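Local coordinates for PAC2 family protein (Mycobacterium tuberculosis, PDB 2WAM) that is of unknown function but belongs to the PAC2 family and represents a gene family duplicated in actinobacteria, at residues V181-H187 / T238-Y244; T95-F101 / L131-L136; R164-E168 / M227-H232; D138-F144 / S266-P270. All blocks are in the same frame, centred on the assembly; numbering follows the deposited sequence.

Interaction 1 of 4, residues V181-H187 / T238-Y244; sequences VPMAVPH and TVHVPHY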
loop_
_atom_site.group_PDB
_atom_site.type_symbol
_atom_site.label_atom_id
_atom_site.label_comp_id
_atom_site.label_asym_id
_atom_site.label_seq_id
_atom_site.Cartn_x
_atom_site.Cartn_y
_atom_site.Cartn_z
ATOM N N VAL A 181 3.576 26.963 -29.699
ATOM C CA VAL A 181 2.428 27.845 -29.569
ATOM C C VAL A 181 2.101 28.321 -30.980
ATOM O O VAL A 181 3.006 28.582 -31.770
ATOM C CB VAL A 181 2.714 29.030 -28.606
ATOM C CG1 VAL A 181 3.907 29.846 -29.083
ATOM C CG2 VAL A 181 1.488 29.920 -28.455
ATOM N N PRO A 182 0.811 28.379 -31.324
ATOM C CA PRO A 182 0.438 28.925 -32.636
ATOM C C PRO A 182 0.563 30.438 -32.595
ATOM O O PRO A 182 0.216 31.021 -31.580
ATOM C CB PRO A 182 -1.033 28.523 -32.793
ATOM C CG PRO A 182 -1.307 27.532 -31.681
ATOM C CD PRO A 182 -0.347 27.855 -30.585
ATOM N N MET A 183 1.072 31.052 -33.659
ATOM C CA MET A 183 1.204 32.501 -33.721
ATOM C C MET A 183 0.868 32.983 -35.119
ATOM O O MET A 183 0.939 32.223 -36.090
ATOM C CB MET A 183 2.625 32.946 -33.355
ATOM C CG MET A 183 3.052 32.567 -31.948
ATOM S SD MET A 183 2.262 33.568 -30.667
ATOM C CE MET A 183 3.129 35.120 -30.876
ATOM N N ALA A 184 0.491 34.250 -35.217
ATOM C CA ALA A 184 0.265 34.864 -36.512
ATOM C C ALA A 184 1.606 35.113 -37.215
ATOM O O ALA A 184 2.149 36.212 -37.156
ATOM C CB ALA A 184 -0.501 36.154 -36.343
ATOM N N VAL A 185 2.137 34.075 -37.861
ATOM C CA VAL A 185 3.397 34.150 -38.610
ATOM C C VAL A 185 3.295 33.277 -39.854
ATOM O O VAL A 185 2.572 32.292 -39.859
ATOM C CB VAL A 185 4.621 33.675 -37.770
ATOM C CG1 VAL A 185 5.017 34.715 -36.728
ATOM C CG2 VAL A 185 4.349 32.321 -37.116
ATOM N N PRO A 186 4.023 33.636 -40.918
ATOM C CA PRO A 186 3.942 32.864 -42.162
ATOM C C PRO A 186 4.907 31.691 -42.137
ATOM O O PRO A 186 5.964 31.777 -41.516
ATOM C CB PRO A 186 4.416 33.860 -43.228
ATOM C CG PRO A 186 4.891 35.096 -42.475
ATOM C CD PRO A 186 4.974 34.753 -41.028
ATOM N N HIS A 187 4.564 30.609 -42.822
ATOM C CA HIS A 187 5.492 29.492 -42.949
ATOM C C HIS A 187 6.665 29.869 -43.854
ATOM O O HIS A 187 7.598 29.085 -44.031
ATOM C CB HIS A 187 4.776 28.262 -43.505
ATOM C CG HIS A 187 4.451 28.362 -44.961
ATOM N ND1 HIS A 187 3.278 28.917 -45.426
ATOM C CD2 HIS A 187 5.150 27.986 -46.059
ATOM C CE1 HIS A 187 3.269 28.878 -46.745
ATOM N NE2 HIS A 187 4.391 28.316 -47.155
ATOM N N THR A 238 9.933 27.498 -26.687
ATOM C CA THR A 238 8.594 27.412 -27.216
ATOM C C THR A 238 8.625 27.934 -28.642
ATOM O O THR A 238 8.799 29.127 -28.879
ATOM C CB THR A 238 7.634 28.229 -26.371
ATOM O OG1 THR A 238 7.703 27.774 -25.012
ATOM C CG2 THR A 238 6.222 28.075 -26.895
ATOM N N VAL A 239 8.485 27.022 -29.591
ATOM C CA VAL A 239 8.608 27.352 -31.003
ATOM C C VAL A 239 7.281 27.911 -31.550
ATOM O O VAL A 239 6.196 27.526 -31.091
ATOM C CB VAL A 239 9.137 26.130 -31.817
ATOM C CG1 VAL A 239 8.245 24.882 -31.628
ATOM C CG2 VAL A 239 9.297 26.471 -33.275
ATOM N N HIS A 240 7.369 28.835 -32.507
ATOM C CA HIS A 240 6.175 29.454 -33.077
ATOM C C HIS A 240 5.734 28.794 -34.377
ATOM O O HIS A 240 6.492 28.731 -35.340
ATOM C CB HIS A 240 6.395 30.948 -33.291
ATOM C CG HIS A 240 6.702 31.697 -32.032
ATOM N ND1 HIS A 240 7.729 32.609 -31.938
ATOM C CD2 HIS A 240 6.124 31.655 -30.808
ATOM C CE1 HIS A 240 7.765 33.104 -30.714
ATOM N NE2 HIS A 240 6.803 32.541 -30.009
ATOM N N VAL A 241 4.504 28.301 -34.392
ATOM C CA VAL A 241 3.945 27.647 -35.571
ATOM C C VAL A 241 2.843 28.508 -36.182
ATOM O O VAL A 241 1.960 28.993 -35.468
ATOM C CB VAL A 241 3.337 26.261 -35.225
ATOM C CG1 VAL A 241 2.795 25.588 -36.477
ATOM C CG2 VAL A 241 4.361 25.376 -34.534
ATOM N N PRO A 242 2.893 28.706 -37.508
ATOM C CA PRO A 242 1.821 29.439 -38.192
ATOM C C PRO A 242 0.461 28.874 -37.774
ATOM O O PRO A 242 0.289 27.655 -37.840
ATOM C CB PRO A 242 2.097 29.145 -39.667
ATOM C CG PRO A 242 3.559 28.942 -39.734
ATOM C CD PRO A 242 3.950 28.277 -38.440
ATOM N N HIS A 243 -0.476 29.721 -37.345
ATOM C CA HIS A 243 -1.737 29.203 -36.812
ATOM C C HIS A 243 -2.509 28.365 -37.830
ATOM O O HIS A 243 -3.288 27.494 -37.450
ATOM C CB HIS A 243 -2.624 30.299 -36.202
ATOM C CG HIS A 243 -3.027 31.360 -37.171
ATOM N ND1 HIS A 243 -2.557 32.654 -37.094
ATOM C CD2 HIS A 243 -3.849 31.321 -38.245
ATOM C CE1 HIS A 243 -3.074 33.367 -38.078
ATOM N NE2 HIS A 243 -3.858 32.582 -38.794
ATOM N N TYR A 244 -2.279 28.595 -39.120
ATOM C CA TYR A 244 -2.944 27.766 -40.125
ATOM C C TYR A 244 -2.347 26.355 -40.257
ATOM O O TYR A 244 -2.867 25.519 -41.004
ATOM C CB TYR A 244 -3.033 28.475 -41.478
ATOM C CG TYR A 244 -1.722 28.955 -42.074
ATOM C CD1 TYR A 244 -0.998 28.150 -42.963
ATOM C CD2 TYR A 244 -1.218 30.224 -41.777
ATOM C CE1 TYR A 244 0.191 28.590 -43.529
ATOM C CE2 TYR A 244 -0.023 30.673 -42.341
ATOM C CZ TYR A 244 0.671 29.850 -43.218
ATOM O OH TYR A 244 1.856 30.282 -43.770
#

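Interaction 2 of 4, residues T95-F101 / L131-L136; sequences TELVASF and LSLYAL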
loop_
_atom_site.group_PDB
_atom_site.type_symbol
_atom_site.label_atom_id
_atom_site.label_comp_id
_atom_site.label_asym_id
_atom_site.label_seq_id
_atom_site.Cartn_x
_atom_site.Cartn_y
_atom_site.Cartn_z
ATOM N N THR A 95 18.746 4.150 -28.248
ATOM C CA THR A 95 17.799 4.470 -27.181
ATOM C C THR A 95 17.609 3.326 -26.199
ATOM O O THR A 95 17.330 2.200 -26.601
ATOM C CB THR A 95 16.415 4.792 -27.759
ATOM O OG1 THR A 95 16.482 5.991 -28.539
ATOM C CG2 THR A 95 15.419 4.981 -26.646
ATOM N N GLU A 96 17.751 3.619 -24.913
ATOM C CA GLU A 96 17.472 2.643 -23.859
ATOM C C GLU A 96 16.404 3.170 -22.912
ATOM O O GLU A 96 16.424 4.336 -22.523
ATOM C CB GLU A 96 18.728 2.342 -23.049
ATOM C CG GLU A 96 19.529 1.149 -23.517
ATOM C CD GLU A 96 20.682 0.846 -22.567
ATOM O OE1 GLU A 96 21.849 1.055 -22.965
ATOM O OE2 GLU A 96 20.420 0.423 -21.414
ATOM N N LEU A 97 15.478 2.306 -22.521
ATOM C CA LEU A 97 14.489 2.680 -21.514
ATOM C C LEU A 97 15.126 2.758 -20.120
ATOM O O LEU A 97 15.881 1.871 -19.702
ATOM C CB LEU A 97 13.337 1.688 -21.511
ATOM C CG LEU A 97 12.159 2.015 -20.603
ATOM C CD1 LEU A 97 11.388 3.206 -21.147
ATOM C CD2 LEU A 97 11.276 0.802 -20.521
ATOM N N VAL A 98 14.837 3.837 -19.407
ATOM C CA VAL A 98 15.326 3.977 -18.050
ATOM C C VAL A 98 14.174 3.792 -17.074
ATOM O O VAL A 98 14.320 3.095 -16.080
ATOM C CB VAL A 98 16.022 5.336 -17.823
ATOM C CG1 VAL A 98 16.308 5.566 -16.315
ATOM C CG2 VAL A 98 17.289 5.414 -18.667
ATOM N N ALA A 99 13.031 4.406 -17.371
ATOM C CA ALA A 99 11.844 4.273 -16.523
ATOM C C ALA A 99 10.532 4.383 -17.314
ATOM O O ALA A 99 10.360 5.295 -18.130
ATOM C CB ALA A 99 11.881 5.305 -15.396
ATOM N N SER A 100 9.619 3.443 -17.082
ATOM C CA SER A 100 8.268 3.540 -17.638
ATOM C C SER A 100 7.381 4.137 -16.578
ATOM O O SER A 100 7.249 3.574 -15.491
ATOM C CB SER A 100 7.683 2.166 -17.991
ATOM O OG SER A 100 8.642 1.345 -18.612
ATOM N N PHE A 101 6.749 5.261 -16.889
ATOM C CA PHE A 101 5.787 5.817 -15.954
ATOM C C PHE A 101 4.437 5.114 -16.079
ATOM O O PHE A 101 4.112 4.527 -17.115
ATOM C CB PHE A 101 5.697 7.327 -16.096
ATOM C CG PHE A 101 6.933 8.037 -15.619
ATOM C CD1 PHE A 101 8.032 8.186 -16.453
ATOM C CD2 PHE A 101 7.006 8.535 -14.332
ATOM C CE1 PHE A 101 9.176 8.828 -16.008
ATOM C CE2 PHE A 101 8.146 9.182 -13.880
ATOM C CZ PHE A 101 9.231 9.326 -14.715
ATOM N N LEU A 131 4.496 7.092 -21.518
ATOM C CA LEU A 131 5.141 8.165 -20.774
ATOM C C LEU A 131 6.394 7.516 -20.204
ATOM O O LEU A 131 6.312 6.681 -19.278
ATOM C CB LEU A 131 4.245 8.744 -19.660
ATOM C CG LEU A 131 4.892 9.923 -18.913
ATOM C CD1 LEU A 131 5.467 10.950 -19.894
ATOM C CD2 LEU A 131 3.932 10.601 -17.946
ATOM N N SER A 132 7.541 7.871 -20.788
ATOM C CA SER A 132 8.801 7.191 -20.491
ATOM C C SER A 132 10.031 8.095 -20.322
ATOM O O SER A 132 10.115 9.187 -20.889
ATOM C CB SER A 132 9.073 6.118 -21.547
ATOM O OG SER A 132 8.131 5.054 -21.443
ATOM N N LEU A 133 10.978 7.629 -19.517
ATOM C CA LEU A 133 12.277 8.274 -19.424
ATOM C C LEU A 133 13.298 7.415 -20.159
ATOM O O LEU A 133 13.554 6.282 -19.750
ATOM C CB LEU A 133 12.690 8.454 -17.958
ATOM C CG LEU A 133 14.047 9.133 -17.733
ATOM C CD1 LEU A 133 14.083 10.496 -18.380
ATOM C CD2 LEU A 133 14.345 9.249 -16.272
ATOM N N TYR A 134 13.866 7.951 -21.237
ATOM C CA TYR A 134 14.888 7.250 -22.034
ATOM C C TYR A 134 16.320 7.755 -21.829
ATOM O O TYR A 134 16.542 8.928 -21.538
ATOM C CB TYR A 134 14.579 7.372 -23.527
ATOM C CG TYR A 134 13.255 6.792 -23.938
ATOM C CD1 TYR A 134 12.144 7.604 -24.104
ATOM C CD2 TYR A 134 13.114 5.430 -24.166
ATOM C CE1 TYR A 134 10.927 7.083 -24.483
ATOM C CE2 TYR A 134 11.906 4.901 -24.546
ATOM C CZ TYR A 134 10.812 5.736 -24.708
ATOM O OH TYR A 134 9.597 5.210 -25.085
ATOM N N ALA A 135 17.285 6.853 -21.997
ATOM C CA ALA A 135 18.698 7.216 -22.141
ATOM C C ALA A 135 19.093 7.070 -23.603
ATOM O O ALA A 135 18.863 6.036 -24.206
ATOM C CB ALA A 135 19.576 6.338 -21.282
ATOM N N LEU A 136 19.678 8.116 -24.165
ATOM C CA LEU A 136 20.133 8.102 -25.545
ATOM C C LEU A 136 21.620 8.466 -25.616
ATOM O O LEU A 136 22.212 8.893 -24.626
ATOM C CB LEU A 136 19.323 9.096 -26.391
ATOM C CG LEU A 136 17.821 8.871 -26.597
ATOM C CD1 LEU A 136 17.054 9.260 -25.354
ATOM C CD2 LEU A 136 17.299 9.683 -27.791
#

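Interaction 3 of 4, residues R164-E168 / M227-H232; sequences RLLAE and MAQHGH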
loop_
_atom_site.group_PDB
_atom_site.type_symbol
_atom_site.label_atom_id
_atom_site.label_comp_id
_atom_site.label_asym_id
_atom_site.label_seq_id
_atom_site.Cartn_x
_atom_site.Cartn_y
_atom_site.Cartn_z
ATOM N N ARG A 164 12.080 14.806 -10.864
ATOM C CA ARG A 164 13.138 15.548 -10.198
ATOM C C ARG A 164 14.067 14.622 -9.387
ATOM O O ARG A 164 15.290 14.823 -9.355
ATOM C CB ARG A 164 12.544 16.643 -9.306
ATOM C CG ARG A 164 13.576 17.334 -8.432
ATOM C CD ARG A 164 13.016 18.551 -7.760
ATOM N NE ARG A 164 12.068 18.197 -6.725
ATOM C CZ ARG A 164 12.422 17.879 -5.489
ATOM N NH1 ARG A 164 13.704 17.872 -5.162
ATOM N NH2 ARG A 164 11.501 17.561 -4.593
ATOM N N LEU A 165 13.489 13.610 -8.738
ATOM C CA LEU A 165 14.281 12.669 -7.957
ATOM C C LEU A 165 15.109 11.725 -8.840
ATOM O O LEU A 165 16.216 11.335 -8.470
ATOM C CB LEU A 165 13.404 11.891 -6.976
ATOM C CG LEU A 165 14.106 10.845 -6.102
ATOM C CD1 LEU A 165 13.315 10.622 -4.824
ATOM C CD2 LEU A 165 14.348 9.507 -6.831
ATOM N N LEU A 166 14.582 11.363 -10.004
ATOM C CA LEU A 166 15.340 10.563 -10.961
ATOM C C LEU A 166 16.497 11.377 -11.543
ATOM O O LEU A 166 17.631 10.900 -11.612
ATOM C CB LEU A 166 14.425 10.044 -12.070
ATOM C CG LEU A 166 13.674 8.759 -11.711
ATOM C CD1 LEU A 166 12.770 8.312 -12.839
ATOM C CD2 LEU A 166 14.668 7.672 -11.389
ATOM N N ALA A 167 16.200 12.613 -11.944
ATOM C CA ALA A 167 17.202 13.521 -12.491
ATOM C C ALA A 167 18.359 13.750 -11.511
ATOM O O ALA A 167 19.520 13.787 -11.908
ATOM C CB ALA A 167 16.559 14.851 -12.903
ATOM N N GLU A 168 18.051 13.884 -10.225
ATOM C CA GLU A 168 19.115 14.028 -9.237
ATOM C C GLU A 168 19.941 12.742 -9.093
ATOM O O GLU A 168 21.165 12.775 -9.226
ATOM C CB GLU A 168 18.567 14.505 -7.901
ATOM C CG GLU A 168 18.101 15.952 -7.927
ATOM C CD GLU A 168 17.171 16.309 -6.768
ATOM O OE1 GLU A 168 17.030 15.486 -5.836
ATOM O OE2 GLU A 168 16.581 17.413 -6.796
ATOM N N MET A 227 11.750 22.307 -10.695
ATOM C CA MET A 227 13.184 22.073 -10.850
ATOM C C MET A 227 14.020 23.285 -10.431
ATOM O O MET A 227 14.974 23.146 -9.663
ATOM C CB MET A 227 13.512 21.711 -12.308
ATOM C CG MET A 227 13.113 20.298 -12.735
ATOM S SD MET A 227 13.920 19.057 -11.732
ATOM C CE MET A 227 15.446 18.836 -12.642
ATOM N N ALA A 228 13.668 24.465 -10.946
ATOM C CA ALA A 228 14.361 25.702 -10.579
ATOM C C ALA A 228 14.253 26.012 -9.089
ATOM O O ALA A 228 15.231 26.433 -8.472
ATOM C CB ALA A 228 13.847 26.868 -11.379
ATOM N N GLN A 229 13.065 25.815 -8.520
ATOM C CA GLN A 229 12.868 26.039 -7.101
ATOM C C GLN A 229 13.876 25.234 -6.281
ATOM O O GLN A 229 14.180 25.575 -5.140
ATOM C CB GLN A 229 11.436 25.692 -6.680
ATOM C CG GLN A 229 10.396 26.770 -6.962
ATOM C CD GLN A 229 8.985 26.297 -6.628
ATOM O OE1 GLN A 229 8.589 25.190 -7.003
ATOM N NE2 GLN A 229 8.224 27.126 -5.910
ATOM N N HIS A 230 14.403 24.168 -6.866
ATOM C CA HIS A 230 15.354 23.332 -6.154
ATOM C C HIS A 230 16.763 23.516 -6.693
ATOM O O HIS A 230 17.584 22.598 -6.637
ATOM C CB HIS A 230 14.957 21.856 -6.239
ATOM C CG HIS A 230 13.777 21.484 -5.391
ATOM N ND1 HIS A 230 12.482 21.523 -5.858
ATOM C CD2 HIS A 230 13.704 21.031 -4.116
ATOM C CE1 HIS A 230 11.655 21.122 -4.906
ATOM N NE2 HIS A 230 12.372 20.816 -3.840
ATOM N N GLY A 231 17.041 24.700 -7.229
ATOM C CA GLY A 231 18.393 25.058 -7.631
ATOM C C GLY A 231 18.940 24.345 -8.857
ATOM O O GLY A 231 20.141 24.386 -9.117
ATOM N N HIS A 232 18.069 23.696 -9.623
ATOM C CA HIS A 232 18.499 23.049 -10.854
ATOM C C HIS A 232 18.538 24.051 -11.997
ATOM O O HIS A 232 17.756 25.013 -12.019
ATOM C CB HIS A 232 17.568 21.897 -11.203
ATOM C CG HIS A 232 17.672 20.743 -10.268
ATOM N ND1 HIS A 232 18.606 19.740 -10.424
ATOM C CD2 HIS A 232 16.962 20.425 -9.160
ATOM C CE1 HIS A 232 18.466 18.856 -9.454
ATOM N NE2 HIS A 232 17.476 19.249 -8.673
#

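Interaction 4 of 4, residues D138-F144 / S266-P270; sequences DSIGTPF and SLQLP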
loop_
_atom_site.group_PDB
_atom_site.type_symbol
_atom_site.label_atom_id
_atom_site.label_comp_id
_atom_site.label_asym_id
_atom_site.label_seq_id
_atom_site.Cartn_x
_atom_site.Cartn_y
_atom_site.Cartn_z
ATOM N N ASP A 138 24.224 10.707 -28.363
ATOM C CA ASP A 138 24.327 11.508 -29.576
ATOM C C ASP A 138 25.392 10.952 -30.527
ATOM O O ASP A 138 25.985 9.906 -30.262
ATOM C CB ASP A 138 24.594 12.977 -29.241
ATOM C CG ASP A 138 26.016 13.230 -28.791
ATOM O OD1 ASP A 138 26.331 14.408 -28.519
ATOM O OD2 ASP A 138 26.814 12.262 -28.713
ATOM N N SER A 139 25.639 11.659 -31.622
ATOM C CA SER A 139 26.432 11.092 -32.707
ATOM C C SER A 139 27.891 10.810 -32.342
ATOM O O SER A 139 28.586 10.119 -33.085
ATOM C CB SER A 139 26.333 11.951 -33.960
ATOM O OG SER A 139 24.988 12.061 -34.396
ATOM N N ILE A 140 28.347 11.320 -31.199
ATOM C CA ILE A 140 29.695 11.021 -30.714
ATOM C C ILE A 140 29.679 10.254 -29.394
ATOM O O ILE A 140 30.709 10.111 -28.729
ATOM C CB ILE A 140 30.548 12.302 -30.530
ATOM C CG1 ILE A 140 29.984 13.179 -29.413
ATOM C CG2 ILE A 140 30.637 13.089 -31.836
ATOM C CD1 ILE A 140 30.843 14.365 -29.123
ATOM N N GLY A 141 28.502 9.789 -28.994
ATOM C CA GLY A 141 28.389 8.942 -27.817
ATOM C C GLY A 141 28.153 9.632 -26.482
ATOM O O GLY A 141 28.188 8.981 -25.443
ATOM N N THR A 142 27.929 10.944 -26.485
ATOM C CA THR A 142 27.549 11.629 -25.254
ATOM C C THR A 142 26.156 11.197 -24.818
ATOM O O THR A 142 25.189 11.363 -25.579
ATOM C CB THR A 142 27.465 13.130 -25.445
ATOM O OG1 THR A 142 28.627 13.602 -26.132
ATOM C CG2 THR A 142 27.350 13.793 -24.098
ATOM N N PRO A 143 26.037 10.652 -23.594
ATOM C CA PRO A 143 24.733 10.210 -23.065
ATOM C C PRO A 143 23.837 11.386 -22.708
ATOM O O PRO A 143 24.331 12.426 -22.273
ATOM C CB PRO A 143 25.102 9.437 -21.783
ATOM C CG PRO A 143 26.577 9.146 -21.922
ATOM C CD PRO A 143 27.147 10.292 -22.698
ATOM N N PHE A 144 22.537 11.235 -22.918
ATOM C CA PHE A 144 21.586 12.205 -22.397
ATOM C C PHE A 144 20.249 11.548 -22.133
ATOM O O PHE A 144 20.011 10.427 -22.575
ATOM C CB PHE A 144 21.471 13.461 -23.287
ATOM C CG PHE A 144 20.881 13.216 -24.655
ATOM C CD1 PHE A 144 19.556 13.521 -24.916
ATOM C CD2 PHE A 144 21.665 12.729 -25.693
ATOM C CE1 PHE A 144 19.015 13.322 -26.186
ATOM C CE2 PHE A 144 21.126 12.524 -26.962
ATOM C CZ PHE A 144 19.801 12.821 -27.206
ATOM N N SER A 266 24.933 20.988 -25.942
ATOM C CA SER A 266 26.220 20.534 -26.461
ATOM C C SER A 266 26.090 19.108 -27.009
ATOM O O SER A 266 26.910 18.227 -26.740
ATOM C CB SER A 266 27.295 20.603 -25.371
ATOM O OG SER A 266 27.704 21.941 -25.172
ATOM N N LEU A 267 25.026 18.888 -27.763
ATOM C CA LEU A 267 24.763 17.589 -28.332
ATOM C C LEU A 267 24.927 17.646 -29.842
ATOM O O LEU A 267 24.683 18.682 -30.477
ATOM C CB LEU A 267 23.354 17.116 -27.967
ATOM C CG LEU A 267 23.113 16.755 -26.496
ATOM C CD1 LEU A 267 21.713 16.218 -26.325
ATOM C CD2 LEU A 267 24.129 15.737 -26.010
ATOM N N GLN A 268 25.373 16.531 -30.406
ATOM C CA GLN A 268 25.406 16.382 -31.844
ATOM C C GLN A 268 24.229 15.507 -32.237
ATOM O O GLN A 268 24.210 14.307 -31.966
ATOM C CB GLN A 268 26.742 15.797 -32.303
ATOM C CG GLN A 268 27.916 16.683 -31.957
ATOM C CD GLN A 268 29.128 16.443 -32.835
ATOM O OE1 GLN A 268 29.033 15.841 -33.908
ATOM N NE2 GLN A 268 30.279 16.921 -32.385
ATOM N N LEU A 269 23.233 16.125 -32.864
ATOM C CA LEU A 269 22.006 15.426 -33.200
ATOM C C LEU A 269 21.879 15.258 -34.714
ATOM O O LEU A 269 21.967 16.240 -35.451
ATOM C CB LEU A 269 20.808 16.173 -32.606
ATOM C CG LEU A 269 20.833 16.398 -31.080
ATOM C CD1 LEU A 269 19.650 17.240 -30.584
ATOM C CD2 LEU A 269 20.880 15.067 -30.347
ATOM N N PRO A 270 21.707 14.003 -35.182
ATOM C CA PRO A 270 21.607 13.726 -36.624
ATOM C C PRO A 270 20.225 14.068 -37.151
ATOM O O PRO A 270 19.308 13.265 -37.025
ATOM C CB PRO A 270 21.838 12.214 -36.714
ATOM C CG PRO A 270 21.423 11.683 -35.380
ATOM C CD PRO A 270 21.669 12.771 -34.370
HETATM O O HOH W 1 28.258 15.897 -27.411
#

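Interaction 1 of 4, residues V181-H187 / T238-Y244
V181 and M183 bond through their backbones to V239 and V241 in a parallel ladder that sets V181 beside H240 and P182 beside V241, where strand 174-183 ends beside strand 234-242 in the mixed central sheet of this PAC2 protein. Three backbone hydrogen bonds make the ladder: V181 N to V239 O at 3.0 Å, V241 N to V181 O, and M183 N to V241 O at 2.9 Å. A fourth, from H243 N to M183 O, is weak; beyond it A184 centres an inverse gamma turn while H243 and Y244 enter a 3-10 segment.

Van der Waals contacts of V181 and M183 gather round the H240 ring. V181 CG1 reaches the edge of the imidazole, in its plane, 3.3 Å from H240 CD2. Chi1 of M183 (-61°) sets CG beside the same CD2, and the bend at chi2 leaves SD oblique to the ring, 4.9 Å from its centroid. H240 ND1 itself is bonded to T192. Further on, V185 CG2 packs on P242 CD at 4.3 Å.

The side-chain polar contact is between H187 and Y244, whose rings meet rim to rim with planes at 82°. H187 NE2 is held by D286, and Y244 OH bonds to two atoms of H187: it accepts from the backbone N at 2.9 Å and pairs with ND1 at 2.6 Å.

Interaction 2 of 4, residues T95-F101 / L131-L136
F101 reaches from its strand across to L131 and L133. Its CB sits 3.3 Å from L131 O and 3.9 Å from L131 CG. With chi1 at -70°, CG lies beside the backbone N, and the ring swings along the partner strand. CD1 passes L131 O, which lies at the ring edge and in its plane, and CE1 comes to 4.0 Å from L133 CB. At the far end CZ touches L166 of helix 156-169, and F159 of the same helix meets the ring edge to face.

The strands are antiparallel neighbours in the central sheet, and their register slips by one residue at a classic beta bulge. V98 and A99 both face L133, so L133 O accepts from V98 N at 2.8 Å and from A99 N at 3.1 Å, the second bond lying in the carbonyl plane on a lone pair. L133 N answers to A99 O, F101 N to L131 O, and E96 and A135 form a hydrogen-bonded pair.

On the face carrying L97 and Y134, the tyrosine ring is touched obliquely by T95 CG2, 3.4 Å from Y134 CD2, and by L97 CD1, 3.8 Å from Y134 CE2. Y134 OH is bonded to E130. At the bulge V98 branches two ways: CG1 lies alongside L133 CD2, and CG2 meets A135 CB at 3.6 Å.

Interaction 3 of 4, residues R164-E168 / M227-H232
The guanidinium of R164 lies flat on the imidazole of H230, the two planes 4° apart and their centres 3.4 Å from each other, with R164 CZ over the middle of the ring. R164 CD also sits over that face, in a CH-pi contact 4.0 Å from the ring centroid. The chain runs extended through chi1 and chi2 and then bends at chi3 (71°), which carries the guanidinium to the ring. ND1 of H230 is bonded to R226 O of the helix that precedes it.

The second imidazole, H232, is used at its edge. Its NE2 donates to E168 OE2 at 2.8 Å on the anti lone pair, with carboxylate and ring nearly coplanar, while M227 CE lies over one face, toward the rim. OE2 is shared between H232 and R164, whose NH1 gives it a weak bond at 3.3 Å, a salt bridge one turn back along the helix. The M227 and R164 side chains run in opposite directions, SD 3.7 Å from R164 CB, and M227 CE packs on A167 CB at 4.1 Å. R164 NH2 also makes a long, weak ion pair with E40 of a second subunit.

The contact joins helix 156-169 to the C-terminal end of helix 219-229, closed by a Schellman motif with G231 at C-prime.

Interaction 4 of 4, residues D138-F144 / S266-P270
F144 offers a ring face to L267, whose CD1 stands almost squarely over the centre, 3.5 Å from the ring centroid and 11° off the normal. L269 CD2 comes in obliquely, 4.0 Å from F144 CZ.

Next to this apolar pair, the carboxylate of D138 faces the backbone of the other segment. Its CG sits between its own backbone N and carbonyl carbon (chi1 75°), which brings the carboxylate up to the other segment, where OD1 accepts from Q268 N at 3.0 Å from above the carboxylate plane. OD2 turns back into its own loop and is met from opposite faces by I140 N at 3.1 Å and by T142 N at 2.8 Å, the first of these bonds closing an Asx turn. A water bound to D138 OD1, T142 OG1 and S266 O adds a bridge. S139 N returns a bond to Q268 O at 3.0 Å, and the extended side chain of Q268 crosses I140 at about a right angle, its OE1 3.8 Å from I140 CG2.

D138 to G141 form the type I turn joining the antiparallel strands 131-137 and 143-148. Against this turn lies the connection from helix 251-265 to helix 272-289, and L269 and P270 carry it on to L89 and A92 of helix 81-92.

How the interactions relate
Interactions 2, 3 and 4 are in touch with one another through interaction 2. L166, between the contacting residues of helix 156-169 in interaction 3, packs its CD1 3.9 Å from L133 CD2 of interaction 2. At the other end of strand 131-137, L136 N lies 2.8 Å from F144 O, a probable hydrogen bond that joins interaction 2 to interaction 4. Interactions 3 and 4 do not touch, their nearest atoms being about 10 Å apart. Interaction 1 lies across the centre of the chain from interactions 2 and 3, about 30 Å from interaction 2 between centres, though the same sheet runs through both. Chain continuity also ties interaction 1 to interaction 3, whose two helices each lead into one of its strands.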